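Local coordinates for cysteine desulfurase (Thermococcus onnurineus, PDB 5B89), which probably releases sulfur from L-cysteine with the help of pyridoxal 5'-phosphate, passing it to a sulfur carrier and leaving L-alanine, at residues A392-Y397 / E401-F406. Numbering follows the deposited sequence.
Sequences ASFHVY and EEVETF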
# COMPACT_ATOMS: atom_id res chain seq x y z
N ALA B 392 -26.16 7.71 3.61
CA ALA B 392 -26.23 6.65 4.59
C ALA B 392 -25.95 5.36 3.81
O ALA B 392 -26.53 5.14 2.83
CB ALA B 392 -27.57 6.58 5.26
N SER B 393 -25.04 4.54 4.27
CA SER B 393 -24.66 3.34 3.59
C SER B 393 -24.47 2.24 4.61
O SER B 393 -24.02 2.45 5.70
CB SER B 393 -23.42 3.55 2.75
OG SER B 393 -22.43 4.04 3.53
N PHE B 394 -24.83 1.05 4.18
CA PHE B 394 -24.93 -0.09 5.03
C PHE B 394 -24.07 -1.32 4.79
O PHE B 394 -23.51 -1.47 3.77
CB PHE B 394 -26.39 -0.59 4.91
CG PHE B 394 -27.45 0.47 5.06
CD1 PHE B 394 -27.62 1.16 6.23
CD2 PHE B 394 -28.34 0.72 4.03
CE1 PHE B 394 -28.61 2.11 6.36
CE2 PHE B 394 -29.31 1.67 4.14
CZ PHE B 394 -29.45 2.36 5.31
N HIS B 395 -24.06 -2.17 5.81
CA HIS B 395 -23.48 -3.49 5.75
C HIS B 395 -24.42 -4.43 6.54
O HIS B 395 -25.35 -4.02 7.11
CB HIS B 395 -22.01 -3.61 6.18
CG HIS B 395 -21.27 -4.66 5.43
ND1 HIS B 395 -19.95 -4.58 5.05
CD2 HIS B 395 -21.72 -5.83 4.95
CE1 HIS B 395 -19.64 -5.65 4.34
NE2 HIS B 395 -20.71 -6.41 4.26
N VAL B 396 -24.09 -5.70 6.50
CA VAL B 396 -24.87 -6.77 7.11
C VAL B 396 -25.08 -6.64 8.60
O VAL B 396 -26.01 -7.18 9.11
CB VAL B 396 -24.31 -8.16 6.71
CG1 VAL B 396 -22.99 -8.45 7.36
CG2 VAL B 396 -25.32 -9.27 6.99
N TYR B 397 -24.20 -5.92 9.26
CA TYR B 397 -24.29 -5.68 10.70
C TYR B 397 -25.22 -4.55 11.09
O TYR B 397 -25.50 -4.40 12.20
CB TYR B 397 -22.89 -5.48 11.34
CG TYR B 397 -21.96 -4.57 10.59
CD1 TYR B 397 -22.12 -3.24 10.59
CD2 TYR B 397 -20.92 -5.10 9.90
CE1 TYR B 397 -21.25 -2.43 9.90
CE2 TYR B 397 -20.06 -4.31 9.20
CZ TYR B 397 -20.24 -3.00 9.21
OH TYR B 397 -19.35 -2.27 8.47
N GLU B 401 -33.67 -1.69 13.45
CA GLU B 401 -33.74 -0.85 14.67
C GLU B 401 -32.99 0.45 14.53
O GLU B 401 -33.42 1.54 14.86
CB GLU B 401 -33.32 -1.63 15.91
CG GLU B 401 -34.31 -2.71 16.34
CD GLU B 401 -34.06 -4.08 15.70
OE1 GLU B 401 -34.70 -5.08 16.19
OE2 GLU B 401 -33.30 -4.26 14.69
N GLU B 402 -31.75 0.31 13.93
CA GLU B 402 -31.00 1.45 13.62
C GLU B 402 -31.62 2.41 12.59
O GLU B 402 -31.53 3.58 12.70
CB GLU B 402 -29.56 1.05 13.13
CG GLU B 402 -28.65 0.42 14.18
CD GLU B 402 -27.27 0.01 13.63
OE1 GLU B 402 -27.21 -0.42 12.45
OE2 GLU B 402 -26.25 0.01 14.38
N VAL B 403 -32.22 1.80 11.54
CA VAL B 403 -32.87 2.59 10.57
C VAL B 403 -34.05 3.34 11.21
O VAL B 403 -34.22 4.48 10.92
CB VAL B 403 -33.34 1.67 9.39
CG1 VAL B 403 -34.29 2.39 8.44
CG2 VAL B 403 -32.08 1.18 8.59
N GLU B 404 -34.77 2.69 12.09
CA GLU B 404 -35.89 3.35 12.77
C GLU B 404 -35.40 4.51 13.66
O GLU B 404 -35.99 5.52 13.72
CB GLU B 404 -36.75 2.37 13.53
CG GLU B 404 -37.41 1.26 12.71
CD GLU B 404 -38.52 1.73 11.82
OE1 GLU B 404 -38.89 2.85 11.87
OE2 GLU B 404 -38.98 0.89 11.08
N THR B 405 -34.27 4.33 14.34
CA THR B 405 -33.70 5.39 15.12
C THR B 405 -33.35 6.58 14.21
O THR B 405 -33.65 7.65 14.49
CB THR B 405 -32.48 4.90 15.90
OG1 THR B 405 -32.90 3.86 16.74
CG2 THR B 405 -31.82 6.00 16.71
N PHE B 406 -32.70 6.29 13.09
CA PHE B 406 -32.33 7.26 12.11
C PHE B 406 -33.56 8.00 11.60
O PHE B 406 -33.54 9.16 11.52
CB PHE B 406 -31.56 6.56 10.93
CG PHE B 406 -31.51 7.33 9.67
CD1 PHE B 406 -30.55 8.24 9.47
CD2 PHE B 406 -32.41 7.11 8.66
CE1 PHE B 406 -30.48 8.96 8.31
CE2 PHE B 406 -32.35 7.83 7.50
CZ PHE B 406 -31.38 8.76 7.33
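Phe394 and Val403 make the one apolar touch between the end of strand 389-393 with its following loop and the first turns of helix 400-415. Phe394 CE1 lies 4.2 Å from Val403 CG2, and the methyl meets the ring obliquely. CG of Phe394 stands opposite the backbone carbonyl carbon (chi1 -49°), which carries the ring out from the chain toward the helix. Thr323 of helix 309-329 touches both side chains, and Leu319 adds to Val403, so this part is buried although the two segments themselves cover little of each other. Ala392 and Phe406 border it more loosely, with Ala392 CB 4.8 Å from Phe406 CE1.

Around Tyr397 and Glu402 the contact is polar and indirect. Tyr397 O and Glu402 OE1 stand 4.3 Å apart, and Arg28 joins them, donating to the carbonyl and forming a salt bridge with Glu402 OE2; OE1 accepts from Asn398 ND2. Both carboxylate oxygens are thus satisfied, and the arginine probably favours the charged form. Glu401, Glu404 and Thr405 line the exposed flank of the helix, where Glu404 forms a salt bridge with Arg322.

The contact belongs to the small domain of this fold-type I enzyme, the Tyr397 side chain lying about 14 Å from the bound pyridoxal phosphate. Strand 389-393 runs antiparallel between 368-373 and 346-349, while helix 400-415 packs beside helix 309-329 and reaches Ile38 of strand 38-39.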